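Local coordinates for protein malonyl-CoA decarboxylase (Rhodopseudomonas palustris, PDB 4KSA) that probably catalyses the decarboxylation of malonyl-CoA to acetyl-CoA and carbon dioxide, at residues 93-98 and 109-114; 192-197 and 231-236; 335-340 and 351-356; 364-369 and 434-439. All coordinates share one frame; numbering follows the deposited sequence.

The four contacts follow one another along the chain without overlapping. Contact 1 joins two helices of the N-terminal domain and lies far from the rest: its centre is about 50 Å from that of contact 2 and 61 Å from that of contact 3. A bound magnesium ion lies about 14 Å from the side chain of Ala-114 in contact 1. Contact 2 involves the sheet of the C-terminal domain, whose family belongs to the acetyltransferase clan. Contacts 3 and 4 share helix 347-367, with centres about 21 Å apart and nearest atoms about 9 Å apart. Contact 4 lies closer to contact 2, about 17 Å between nearest atoms, than contact 3 does.

Contact 1 of 4, residues 93-98 and 109-114; sequences NTAIEA and GELLRA
Ala-95 and Leu-111 mark the closest backbone approach of two nearly antiparallel helices, whose segment axes come within 8.8 Å at 159° between their N-to-C directions. The methyl CB of Ala-95 points into the neighbouring helix, where it meets CG of Glu-110 at 3.7 Å and CB of Ala-114 at 3.9 Å, one turn apart. Glu-110 takes part through its aliphatic portion: its CG is anti to the backbone N (chi1 166°), which lays that methylene against the alanine. One residue further on, Ile-96 reaches across with CD1 to CD2 of Leu-111, the two branched chains crossing obliquely. CG of Leu-111 is also 4.0 Å from the carbonyl O of Ala-95. With an alanine in place of Leu-111, Ile-96 CD1 would probably lose its partner within the hairpin, and a gap would open beside Ala-95. With no hydrogen bond between the segments, apolar packing holds them together. Helices 89-101 and 105-115 form a helical hairpin in which Leu-111 also touches Leu-92 and Phe-99, while Ile-96 packs on Leu-111 of the second subunit, placing the hairpin at a subunit interface.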
loop_
_atom_site.group_PDB
_atom_site.type_symbol
_atom_site.label_atom_id
_atom_site.label_comp_id
_atom_site.label_asym_id
_atom_site.label_seq_id
_atom_site.Cartn_x
_atom_site.Cartn_y
_atom_site.Cartn_z
ATOM N N ASN A 93 3.971 -53.027 -3.058
ATOM C CA ASN A 93 3.733 -54.291 -3.752
ATOM C C ASN A 93 2.348 -54.843 -3.439
ATOM O O ASN A 93 1.672 -55.389 -4.313
ATOM C CB ASN A 93 4.811 -55.320 -3.401
ATOM C CG ASN A 93 5.921 -55.368 -4.446
ATOM O OD1 ASN A 93 5.662 -55.636 -5.634
ATOM N ND2 ASN A 93 7.160 -55.097 -4.019
ATOM N N THR A 94 1.933 -54.700 -2.184
ATOM C CA THR A 94 0.614 -55.141 -1.761
ATOM C C THR A 94 -0.411 -54.477 -2.677
ATOM O O THR A 94 -1.280 -55.135 -3.251
ATOM C CB THR A 94 0.322 -54.680 -0.321
ATOM O OG1 THR A 94 1.385 -55.098 0.537
ATOM C CG2 THR A 94 -0.986 -55.254 0.172
ATOM N N ALA A 95 -0.289 -53.159 -2.806
ATOM C CA ALA A 95 -1.200 -52.373 -3.621
ATOM C C ALA A 95 -1.108 -52.719 -5.088
ATOM O O ALA A 95 -2.090 -52.572 -5.819
ATOM C CB ALA A 95 -0.940 -50.890 -3.412
ATOM N N ILE A 96 0.068 -53.165 -5.528
ATOM C CA ILE A 96 0.242 -53.539 -6.931
ATOM C C ILE A 96 -0.530 -54.824 -7.190
ATOM O O ILE A 96 -1.165 -54.986 -8.237
ATOM C CB ILE A 96 1.731 -53.794 -7.305
ATOM C CG1 ILE A 96 2.525 -52.492 -7.260
ATOM C CG2 ILE A 96 1.824 -54.364 -8.725
ATOM C CD1 ILE A 96 2.221 -51.572 -8.437
ATOM N N GLU A 97 -0.472 -55.740 -6.229
ATOM C CA GLU A 97 -1.160 -57.009 -6.376
ATOM C C GLU A 97 -2.683 -56.819 -6.274
ATOM O O GLU A 97 -3.445 -57.513 -6.963
ATOM C CB GLU A 97 -0.651 -58.013 -5.331
ATOM C CG GLU A 97 -0.711 -59.471 -5.802
ATOM C CD GLU A 97 0.291 -59.798 -6.920
ATOM O OE1 GLU A 97 0.684 -58.877 -7.680
ATOM O OE2 GLU A 97 0.670 -60.989 -7.047
ATOM N N ALA A 98 -3.125 -55.881 -5.433
ATOM C CA ALA A 98 -4.556 -55.605 -5.291
ATOM C C ALA A 98 -5.109 -55.094 -6.629
ATOM O O ALA A 98 -6.164 -55.535 -7.095
ATOM C CB ALA A 98 -4.786 -54.581 -4.215
ATOM N N GLY A 109 -6.349 -45.809 -6.301
ATOM C CA GLY A 109 -6.249 -44.728 -5.343
ATOM C C GLY A 109 -5.150 -45.066 -4.359
ATOM O O GLY A 109 -4.306 -44.235 -4.041
ATOM N N GLU A 110 -5.165 -46.308 -3.881
ATOM C CA GLU A 110 -4.179 -46.799 -2.919
ATOM C C GLU A 110 -2.800 -46.942 -3.561
ATOM O O GLU A 110 -1.776 -46.680 -2.925
ATOM C CB GLU A 110 -4.642 -48.141 -2.361
ATOM C CG GLU A 110 -3.582 -48.923 -1.620
ATOM C CD GLU A 110 -3.109 -48.219 -0.377
ATOM O OE1 GLU A 110 -2.396 -47.199 -0.504
ATOM O OE2 GLU A 110 -3.456 -48.683 0.730
ATOM N N LEU A 111 -2.778 -47.372 -4.816
ATOM C CA LEU A 111 -1.523 -47.506 -5.543
ATOM C C LEU A 111 -0.826 -46.137 -5.531
ATOM O O LEU A 111 0.352 -46.028 -5.177
ATOM C CB LEU A 111 -1.791 -47.923 -6.982
ATOM C CG LEU A 111 -1.036 -49.131 -7.503
ATOM C CD1 LEU A 111 -1.348 -49.255 -8.979
ATOM C CD2 LEU A 111 0.462 -48.975 -7.278
ATOM N N LEU A 112 -1.573 -45.099 -5.911
ATOM C CA LEU A 112 -1.074 -43.727 -5.932
ATOM C C LEU A 112 -0.596 -43.330 -4.537
ATOM O O LEU A 112 0.411 -42.661 -4.392
ATOM C CB LEU A 112 -2.179 -42.774 -6.410
ATOM C CG LEU A 112 -2.033 -41.251 -6.261
ATOM C CD1 LEU A 112 -0.832 -40.749 -7.039
ATOM C CD2 LEU A 112 -3.318 -40.571 -6.750
ATOM N N ARG A 113 -1.318 -43.743 -3.513
ATOM C CA ARG A 113 -0.921 -43.435 -2.149
ATOM C C ARG A 113 0.373 -44.204 -1.840
ATOM O O ARG A 113 1.344 -43.647 -1.339
ATOM C CB ARG A 113 -2.059 -43.844 -1.198
ATOM C CG ARG A 113 -1.682 -44.108 0.251
ATOM C CD ARG A 113 -1.464 -42.830 1.008
ATOM N NE ARG A 113 -1.061 -43.064 2.399
ATOM C CZ ARG A 113 -0.780 -42.087 3.262
ATOM N NH1 ARG A 113 -0.863 -40.816 2.870
ATOM N NH2 ARG A 113 -0.410 -42.377 4.510
ATOM N N ALA A 114 0.378 -45.490 -2.175
ATOM C CA ALA A 114 1.511 -46.362 -1.935
ATOM C C ALA A 114 2.805 -45.942 -2.635
ATOM O O ALA A 114 3.890 -46.141 -2.092
ATOM C CB ALA A 114 1.148 -47.784 -2.346
#

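Contact 2 of 4, residues 192-197 and 231-236; sequences RYEQVH and FVEVAL
Phe-231 and His-197 each receive a carboxylate oxygen at the ring edge, close to the ring plane. At the phenylalanine, OE2 of Glu-194 comes to 3.4 Å from CE2, and the carboxylate plane stands 79° from the ring. At the histidine, OE1 of Glu-233 stands 3.3 Å from CD2, and here the two planes are only moderately tilted. The neighbouring ring atom of His-197, NE2, is hydrogen-bonded to the hydroxyl of Tyr-266.

The two glutamates themselves come together, OE1 of Glu-194 lying 2.9 Å from OE1 of Glu-233 with the carboxylate planes 66° apart. Two carboxylates so close would be expected to repel if both are charged; Arg-208 probably eases this, forming a salt bridge with Glu-233 OE1 and a long, weak ion pair with Glu-194. Ser-267 binds the other oxygen, Glu-233 OE2. The chain of Glu-194 leaves with CG anti to the backbone N and then bends at chi2 (62°), which carries its carboxylate over the strand. Val-196 and Glu-233 run past each other in opposite directions, CG2 of the valine 3.2 Å from OE1 of the glutamate. Within the loop, Gln-195 NE2 donates to Tyr-193 O at 2.6 Å from above the carbonyl plane, tying the amide back to the end of helix 184-193.

A loop between two helices passing over an inner strand of a mixed sheet, here strand 230-237 between strands 214-220 and 262-270, fits the GNAT acetyltransferase fold to whose clan this domain belongs.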
loop_
_atom_site.group_PDB
_atom_site.type_symbol
_atom_site.label_atom_id
_atom_site.label_comp_id
_atom_site.label_asym_id
_atom_site.label_seq_id
_atom_site.Cartn_x
_atom_site.Cartn_y
_atom_site.Cartn_z
ATOM N N ARG A 192 25.456 -9.253 -5.166
ATOM C CA ARG A 192 26.079 -10.565 -5.223
ATOM C C ARG A 192 25.671 -11.337 -6.476
ATOM O O ARG A 192 26.442 -12.145 -6.985
ATOM C CB ARG A 192 25.718 -11.360 -3.968
ATOM C CG ARG A 192 26.241 -12.779 -3.965
ATOM C CD ARG A 192 25.986 -13.480 -2.635
ATOM N NE ARG A 192 24.572 -13.496 -2.250
ATOM C CZ ARG A 192 23.962 -12.534 -1.558
ATOM N NH1 ARG A 192 22.671 -12.642 -1.256
ATOM N NH2 ARG A 192 24.647 -11.466 -1.157
ATOM N N TYR A 193 24.467 -11.063 -6.975
ATOM C CA TYR A 193 23.920 -11.724 -8.167
ATOM C C TYR A 193 24.267 -11.016 -9.491
ATOM O O TYR A 193 23.914 -11.510 -10.567
ATOM C CB TYR A 193 22.387 -11.800 -8.086
ATOM C CG TYR A 193 21.791 -12.412 -6.837
ATOM C CD1 TYR A 193 20.431 -12.256 -6.558
ATOM C CD2 TYR A 193 22.569 -13.145 -5.938
ATOM C CE1 TYR A 193 19.858 -12.808 -5.424
ATOM C CE2 TYR A 193 22.004 -13.702 -4.795
ATOM C CZ TYR A 193 20.647 -13.530 -4.546
ATOM O OH TYR A 193 20.079 -14.082 -3.419
ATOM N N GLU A 194 24.928 -9.863 -9.423
ATOM C CA GLU A 194 25.273 -9.125 -10.637
ATOM C C GLU A 194 26.144 -9.971 -11.564
ATOM O O GLU A 194 27.171 -10.511 -11.137
ATOM C CB GLU A 194 26.000 -7.818 -10.285
ATOM C CG GLU A 194 26.461 -7.003 -11.505
ATOM C CD GLU A 194 25.312 -6.529 -12.390
ATOM O OE1 GLU A 194 25.561 -6.223 -13.577
ATOM O OE2 GLU A 194 24.164 -6.449 -11.900
ATOM N N GLN A 195 25.724 -10.073 -12.828
ATOM C CA GLN A 195 26.435 -10.856 -13.847
ATOM C C GLN A 195 27.477 -10.058 -14.634
ATOM O O GLN A 195 28.672 -10.119 -14.343
ATOM C CB GLN A 195 25.429 -11.474 -14.822
ATOM C CG GLN A 195 24.437 -12.410 -14.156
ATOM C CD GLN A 195 25.121 -13.464 -13.297
ATOM O OE1 GLN A 195 25.948 -14.240 -13.783
ATOM N NE2 GLN A 195 24.779 -13.494 -12.014
ATOM N N VAL A 196 27.019 -9.322 -15.639
ATOM C CA VAL A 196 27.915 -8.505 -16.450
ATOM C C VAL A 196 28.751 -7.554 -15.589
ATOM O O VAL A 196 29.850 -7.903 -15.153
ATOM C CB VAL A 196 27.127 -7.671 -17.487
ATOM C CG1 VAL A 196 26.945 -8.462 -18.777
ATOM C CG2 VAL A 196 25.774 -7.291 -16.909
ATOM N N HIS A 197 28.218 -6.359 -15.343
ATOM C CA HIS A 197 28.902 -5.328 -14.554
ATOM C C HIS A 197 29.656 -5.841 -13.328
ATOM O O HIS A 197 29.317 -6.883 -12.764
ATOM C CB HIS A 197 27.894 -4.264 -14.116
ATOM C CG HIS A 197 27.144 -3.643 -15.251
ATOM N ND1 HIS A 197 27.764 -2.902 -16.234
ATOM C CD2 HIS A 197 25.830 -3.669 -15.571
ATOM C CE1 HIS A 197 26.863 -2.498 -17.111
ATOM N NE2 HIS A 197 25.681 -2.950 -16.733
ATOM N N PHE A 231 16.717 -11.988 -12.605
ATOM C CA PHE A 231 17.238 -10.623 -12.719
ATOM C C PHE A 231 17.511 -10.302 -14.193
ATOM O O PHE A 231 18.341 -10.951 -14.828
ATOM C CB PHE A 231 18.530 -10.525 -11.908
ATOM C CG PHE A 231 19.139 -9.169 -11.898
ATOM C CD1 PHE A 231 18.388 -8.060 -11.529
ATOM C CD2 PHE A 231 20.473 -8.989 -12.244
ATOM C CE1 PHE A 231 18.961 -6.777 -11.504
ATOM C CE2 PHE A 231 21.055 -7.715 -12.222
ATOM C CZ PHE A 231 20.296 -6.607 -11.853
ATOM N N VAL A 232 16.813 -9.300 -14.726
ATOM C CA VAL A 232 16.957 -8.900 -16.123
ATOM C C VAL A 232 17.600 -7.522 -16.313
ATOM O O VAL A 232 17.071 -6.517 -15.867
ATOM C CB VAL A 232 15.583 -8.895 -16.812
ATOM C CG1 VAL A 232 15.732 -8.610 -18.291
ATOM C CG2 VAL A 232 14.914 -10.220 -16.612
ATOM N N GLU A 233 18.742 -7.478 -16.988
ATOM C CA GLU A 233 19.441 -6.215 -17.233
ATOM C C GLU A 233 19.191 -5.696 -18.655
ATOM O O GLU A 233 19.289 -6.435 -19.630
ATOM C CB GLU A 233 20.930 -6.394 -16.979
ATOM C CG GLU A 233 21.209 -6.806 -15.558
ATOM C CD GLU A 233 22.676 -6.887 -15.257
ATOM O OE1 GLU A 233 23.337 -5.832 -15.334
ATOM O OE2 GLU A 233 23.166 -7.998 -14.950
ATOM N N VAL A 234 18.858 -4.416 -18.761
ATOM C CA VAL A 234 18.554 -3.806 -20.053
ATOM C C VAL A 234 19.342 -2.524 -20.316
ATOM O O VAL A 234 19.750 -1.827 -19.387
ATOM C CB VAL A 234 17.049 -3.466 -20.155
ATOM C CG1 VAL A 234 16.742 -2.866 -21.500
ATOM C CG2 VAL A 234 16.220 -4.714 -19.941
ATOM N N ALA A 235 19.557 -2.226 -21.596
ATOM C CA ALA A 235 20.259 -1.010 -22.017
ATOM C C ALA A 235 19.369 -0.225 -22.984
ATOM O O ALA A 235 18.835 -0.793 -23.935
ATOM C CB ALA A 235 21.577 -1.370 -22.693
ATOM N N LEU A 236 19.186 1.067 -22.713
ATOM C CA LEU A 236 18.383 1.927 -23.582
ATOM C C LEU A 236 19.272 2.473 -24.696
ATOM O O LEU A 236 20.299 3.110 -24.429
ATOM C CB LEU A 236 17.783 3.085 -22.787
ATOM C CG LEU A 236 16.583 2.792 -21.883
ATOM C CD1 LEU A 236 16.027 1.403 -22.188
ATOM C CD2 LEU A 236 17.010 2.931 -20.420
#

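Contact 3 of 4, residues 335-340 and 351-356; sequences LEALDT and DRLKPI
Leu-335, Ala-337 and Leu-338 meet helix 347-367 from a chain that is only partly regular: just after helix 329-335 ends at Leu-335, residues 336-338 keep helical angles without the regular bonds. Leu-338 N bonds back three residues to Leu-335 O at 2.7 Å, and an inverse gamma turn centred on Asp-339, with a weak Thr-340 N to Leu-338 O bond, follows. The hydroxyl of Thr-340 closes the bend by donating to Ala-337 O at 2.7 Å, almost in line with the carbonyl bond (164°).

Leu-353 is the side chain that Leu-335, Ala-337 and Leu-338 share. Its CD1 comes to 3.6 Å from Leu-338 CD2 and to 4.0 Å from the CB of Ala-337, whose methyl points toward the helix. The other branch, CD2, lies against Leu-338 CG at 3.9 Å, so both branches of Leu-353 meet Leu-338, at a slant; CD2 also reaches Leu-335 CD1 more loosely. One turn further on, Ile-356 takes over: its CG1, anti to the backbone N (chi1 177°), meets Leu-335 CD1 at 3.9 Å, and the two chains lie nearly at right angles.

Replacing Leu-353 with an alanine would probably leave Ala-337 and Leu-338 without the apolar branches they rest on, opening a gap between the segments. All cross-segment contacts are carbon to carbon.

Helix 347-367 is itself kinked where Pro-355 has no N-H to offer the preceding turn. Trp-343 packs on both Leu-338 and Leu-353, helix 311-320 contributes Leu-315 against Leu-338, and Asp-339 forms a salt bridge with Arg-319 of that helix. The contact packs the chain just after helix 329-335 onto helix 347-367.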
loop_
_atom_site.group_PDB
_atom_site.type_symbol
_atom_site.label_atom_id
_atom_site.label_comp_id
_atom_site.label_asym_id
_atom_site.label_seq_id
_atom_site.Cartn_x
_atom_site.Cartn_y
_atom_site.Cartn_z
ATOM N N LEU A 335 38.357 -24.020 -40.591
ATOM C CA LEU A 335 38.094 -24.085 -39.163
ATOM C C LEU A 335 39.364 -24.170 -38.323
ATOM O O LEU A 335 39.406 -23.645 -37.210
ATOM C CB LEU A 335 37.199 -25.290 -38.870
ATOM C CG LEU A 335 35.763 -25.058 -38.410
ATOM C CD1 LEU A 335 35.158 -23.792 -39.010
ATOM C CD2 LEU A 335 34.970 -26.285 -38.804
ATOM N N GLU A 336 40.392 -24.832 -38.851
ATOM C CA GLU A 336 41.660 -24.988 -38.130
ATOM C C GLU A 336 42.172 -23.647 -37.623
ATOM O O GLU A 336 43.026 -23.588 -36.736
ATOM C CB GLU A 336 42.728 -25.627 -39.025
ATOM C CG GLU A 336 42.420 -27.045 -39.484
ATOM C CD GLU A 336 43.572 -27.671 -40.255
ATOM O OE1 GLU A 336 43.932 -27.143 -41.332
ATOM O OE2 GLU A 336 44.121 -28.691 -39.783
ATOM N N ALA A 337 41.646 -22.574 -38.205
ATOM C CA ALA A 337 42.025 -21.223 -37.822
ATOM C C ALA A 337 41.574 -20.946 -36.388
ATOM O O ALA A 337 42.283 -20.300 -35.614
ATOM C CB ALA A 337 41.392 -20.216 -38.780
ATOM N N LEU A 338 40.394 -21.448 -36.038
ATOM C CA LEU A 338 39.848 -21.255 -34.703
ATOM C C LEU A 338 40.786 -21.779 -33.625
ATOM O O LEU A 338 40.705 -21.366 -32.471
ATOM C CB LEU A 338 38.489 -21.947 -34.594
ATOM C CG LEU A 338 37.409 -21.327 -35.481
ATOM C CD1 LEU A 338 36.183 -22.218 -35.526
ATOM C CD2 LEU A 338 37.072 -19.945 -34.951
ATOM N N ASP A 339 41.685 -22.679 -34.010
ATOM C CA ASP A 339 42.632 -23.270 -33.071
ATOM C C ASP A 339 43.958 -22.508 -32.984
ATOM O O ASP A 339 45.031 -23.104 -33.099
ATOM C CB ASP A 339 42.913 -24.726 -33.461
ATOM C CG ASP A 339 41.654 -25.572 -33.510
ATOM O OD1 ASP A 339 40.930 -25.613 -32.490
ATOM O OD2 ASP A 339 41.392 -26.197 -34.564
ATOM N N THR A 340 43.884 -21.197 -32.778
ATOM C CA THR A 340 45.082 -20.372 -32.676
ATOM C C THR A 340 44.881 -19.272 -31.641
ATOM O O THR A 340 43.756 -18.860 -31.377
ATOM C CB THR A 340 45.434 -19.717 -34.025
ATOM O OG1 THR A 340 44.300 -18.983 -34.500
ATOM C CG2 THR A 340 45.845 -20.777 -35.048
ATOM N N ASP A 351 37.425 -12.471 -41.467
ATOM C CA ASP A 351 36.531 -12.460 -42.615
ATOM C C ASP A 351 36.520 -13.777 -43.355
ATOM O O ASP A 351 35.561 -14.096 -44.052
ATOM C CB ASP A 351 36.920 -11.344 -43.578
ATOM C CG ASP A 351 36.631 -9.971 -43.013
ATOM O OD1 ASP A 351 37.236 -9.611 -41.976
ATOM O OD2 ASP A 351 35.790 -9.256 -43.607
ATOM N N ARG A 352 37.590 -14.541 -43.205
ATOM C CA ARG A 352 37.686 -15.829 -43.866
ATOM C C ARG A 352 36.784 -16.825 -43.132
ATOM O O ARG A 352 36.094 -17.641 -43.752
ATOM C CB ARG A 352 39.130 -16.316 -43.824
ATOM C CG ARG A 352 39.549 -17.126 -45.034
ATOM C CD ARG A 352 40.205 -16.238 -46.087
ATOM N NE ARG A 352 41.356 -15.491 -45.565
ATOM C CZ ARG A 352 42.327 -16.008 -44.809
ATOM N NH1 ARG A 352 42.304 -17.289 -44.457
ATOM N NH2 ARG A 352 43.337 -15.239 -44.418
ATOM N N LEU A 353 36.803 -16.736 -41.802
ATOM C CA LEU A 353 36.018 -17.600 -40.920
ATOM C C LEU A 353 34.531 -17.270 -40.880
ATOM O O LEU A 353 33.689 -18.167 -40.961
ATOM C CB LEU A 353 36.567 -17.516 -39.496
ATOM C CG LEU A 353 37.714 -18.435 -39.106
ATOM C CD1 LEU A 353 38.261 -18.003 -37.764
ATOM C CD2 LEU A 353 37.218 -19.879 -39.057
ATOM N N LYS A 354 34.226 -15.979 -40.741
ATOM C CA LYS A 354 32.847 -15.492 -40.647
ATOM C C LYS A 354 31.814 -16.235 -41.498
ATOM O O LYS A 354 30.752 -16.597 -41.008
ATOM C CB LYS A 354 32.785 -13.992 -40.956
ATOM C CG LYS A 354 31.370 -13.449 -40.967
ATOM C CD LYS A 354 31.279 -11.981 -41.361
ATOM C CE LYS A 354 31.356 -11.061 -40.159
ATOM N NZ LYS A 354 30.927 -9.675 -40.513
ATOM N N PRO A 355 32.102 -16.470 -42.787
ATOM C CA PRO A 355 31.109 -17.182 -43.598
ATOM C C PRO A 355 30.899 -18.635 -43.182
ATOM O O PRO A 355 29.762 -19.092 -43.076
ATOM C CB PRO A 355 31.670 -17.064 -45.006
ATOM C CG PRO A 355 33.155 -17.074 -44.758
ATOM C CD PRO A 355 33.280 -16.115 -43.597
ATOM N N ILE A 356 31.981 -19.367 -42.948
ATOM C CA ILE A 356 31.829 -20.757 -42.555
ATOM C C ILE A 356 31.186 -20.897 -41.169
ATOM O O ILE A 356 30.272 -21.708 -40.986
ATOM C CB ILE A 356 33.195 -21.539 -42.597
ATOM C CG1 ILE A 356 32.998 -22.982 -42.096
ATOM C CG2 ILE A 356 34.245 -20.842 -41.732
ATOM C CD1 ILE A 356 31.827 -23.739 -42.750
#

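Contact 4 of 4, residues 364-369 and 434-439; sequences YFLQAK and IAAASA
Leu-366 and Ile-434 bring the C-terminal end of helix 347-367 against the extended chain that leads into helix 438-441, Ala-437 being its N-cap residue. This chain runs beside strand 389-394, an edge strand of the sheet within this chain, and Ala-435 and Ala-437 both make backbone hydrogen bonds with Leu-390.

Ile-434 does most of the touching with one atom. Its CG1 is anti to its own carbonyl carbon (chi1 -68°) and the chain beyond is extended, so CD1 is thrust into the last turn of the helix. There it rests 3.3 Å from the carbonyl O of Phe-365, 4.1 Å from CA of Leu-366 and 4.2 Å from NZ of Lys-369. Leu-366 answers from its own side, with CD1 lying 4.1 Å from the methyl CB of Ala-436. Lys-369, just beyond the helix, folds back over its end, and its NZ makes weak bonds to Leu-366 O at 3.2 Å and Gln-367 O at 3.4 Å.

Around this pair, Leu-428 of helix 421-431 packs on Ile-434, Arg-441 lies on Leu-366 and Ala-436, and Phe-365 turns to the strand residues Leu-390 and Leu-393.

The segments share no hydrogen bond, so the join rests on van der Waals contact, much of it a methyl against backbone atoms, while the lysine ammonium probably helps to satisfy carbonyls at the helix end, where the helix dipole would favour a positive charge.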
loop_
_atom_site.group_PDB
_atom_site.type_symbol
_atom_site.label_atom_id
_atom_site.label_comp_id
_atom_site.label_asym_id
_atom_site.label_seq_id
_atom_site.Cartn_x
_atom_site.Cartn_y
_atom_site.Cartn_z
ATOM N N TYR A 364 23.250 -25.144 -36.267
ATOM C CA TYR A 364 23.230 -25.349 -34.824
ATOM C C TYR A 364 21.856 -24.893 -34.303
ATOM O O TYR A 364 21.047 -25.686 -33.820
ATOM C CB TYR A 364 24.343 -24.517 -34.181
ATOM C CG TYR A 364 24.314 -24.488 -32.675
ATOM C CD1 TYR A 364 24.403 -25.661 -31.935
ATOM C CD2 TYR A 364 24.226 -23.280 -31.987
ATOM C CE1 TYR A 364 24.410 -25.640 -30.541
ATOM C CE2 TYR A 364 24.234 -23.245 -30.588
ATOM C CZ TYR A 364 24.329 -24.431 -29.874
ATOM O OH TYR A 364 24.368 -24.404 -28.501
ATOM N N PHE A 365 21.598 -23.604 -34.436
ATOM C CA PHE A 365 20.353 -23.026 -33.995
ATOM C C PHE A 365 19.113 -23.636 -34.616
ATOM O O PHE A 365 18.174 -23.984 -33.903
ATOM C CB PHE A 365 20.364 -21.529 -34.271
ATOM C CG PHE A 365 21.203 -20.747 -33.313
ATOM C CD1 PHE A 365 22.084 -19.779 -33.772
ATOM C CD2 PHE A 365 21.067 -20.936 -31.941
ATOM C CE1 PHE A 365 22.815 -19.003 -32.880
ATOM C CE2 PHE A 365 21.791 -20.167 -31.041
ATOM C CZ PHE A 365 22.666 -19.197 -31.508
ATOM N N LEU A 366 19.095 -23.772 -35.935
ATOM C CA LEU A 366 17.913 -24.307 -36.596
ATOM C C LEU A 366 17.782 -25.816 -36.699
ATOM O O LEU A 366 16.668 -26.323 -36.850
ATOM C CB LEU A 366 17.772 -23.703 -37.991
ATOM C CG LEU A 366 17.168 -22.302 -38.072
ATOM C CD1 LEU A 366 17.860 -21.370 -37.124
ATOM C CD2 LEU A 366 17.303 -21.788 -39.481
ATOM N N GLN A 367 18.892 -26.542 -36.604
ATOM C CA GLN A 367 18.842 -27.998 -36.736
ATOM C C GLN A 367 19.242 -28.806 -35.503
ATOM O O GLN A 367 18.679 -29.866 -35.253
ATOM C CB GLN A 367 19.701 -28.434 -37.929
ATOM C CG GLN A 367 19.121 -28.084 -39.299
ATOM C CD GLN A 367 20.175 -28.083 -40.405
ATOM O OE1 GLN A 367 21.011 -28.992 -40.495
ATOM N NE2 GLN A 367 20.132 -27.062 -41.260
ATOM N N ALA A 368 20.207 -28.313 -34.737
ATOM C CA ALA A 368 20.667 -29.021 -33.539
ATOM C C ALA A 368 19.618 -29.083 -32.422
ATOM O O ALA A 368 19.226 -28.055 -31.860
ATOM C CB ALA A 368 21.947 -28.368 -33.011
ATOM N N LYS A 369 19.167 -30.291 -32.101
ATOM C CA LYS A 369 18.180 -30.466 -31.045
ATOM C C LYS A 369 18.824 -31.002 -29.764
ATOM O O LYS A 369 20.000 -31.365 -29.755
ATOM C CB LYS A 369 17.071 -31.409 -31.517
ATOM C CG LYS A 369 16.299 -30.871 -32.698
ATOM C CD LYS A 369 15.556 -29.608 -32.323
ATOM C CE LYS A 369 14.929 -28.936 -33.537
ATOM N NZ LYS A 369 15.899 -28.075 -34.279
ATOM N N ILE A 434 10.832 -23.303 -35.341
ATOM C CA ILE A 434 11.648 -22.230 -34.797
ATOM C C ILE A 434 11.384 -20.911 -35.509
ATOM O O ILE A 434 11.294 -20.869 -36.731
ATOM C CB ILE A 434 13.144 -22.561 -34.884
ATOM C CG1 ILE A 434 13.461 -23.715 -33.934
ATOM C CG2 ILE A 434 13.973 -21.328 -34.548
ATOM C CD1 ILE A 434 14.922 -24.015 -33.796
ATOM N N ALA A 435 11.250 -19.834 -34.744
ATOM C CA ALA A 435 10.991 -18.542 -35.345
ATOM C C ALA A 435 12.305 -17.833 -35.611
ATOM O O ALA A 435 12.882 -17.173 -34.736
ATOM C CB ALA A 435 10.090 -17.700 -34.452
ATOM N N ALA A 436 12.772 -17.987 -36.845
ATOM C CA ALA A 436 14.017 -17.385 -37.293
ATOM C C ALA A 436 13.731 -16.458 -38.456
ATOM O O ALA A 436 12.711 -16.602 -39.129
ATOM C CB ALA A 436 14.984 -18.472 -37.726
ATOM N N ALA A 437 14.630 -15.506 -38.681
ATOM C CA ALA A 437 14.505 -14.554 -39.780
ATOM C C ALA A 437 15.146 -15.182 -41.019
ATOM O O ALA A 437 16.050 -16.009 -40.895
ATOM C CB ALA A 437 15.226 -13.261 -39.424
ATOM N N SER A 438 14.683 -14.795 -42.210
ATOM C CA SER A 438 15.243 -15.332 -43.461
ATOM C C SER A 438 16.757 -15.148 -43.493
ATOM O O SER A 438 17.500 -16.079 -43.796
ATOM C CB SER A 438 14.626 -14.631 -44.671
ATOM O OG SER A 438 13.231 -14.874 -44.747
ATOM N N ALA A 439 17.206 -13.945 -43.162
ATOM C CA ALA A 439 18.625 -13.640 -43.148
ATOM C C ALA A 439 19.469 -14.737 -42.485
ATOM O O ALA A 439 20.676 -14.826 -42.720
ATOM C CB ALA A 439 18.854 -12.309 -42.438
#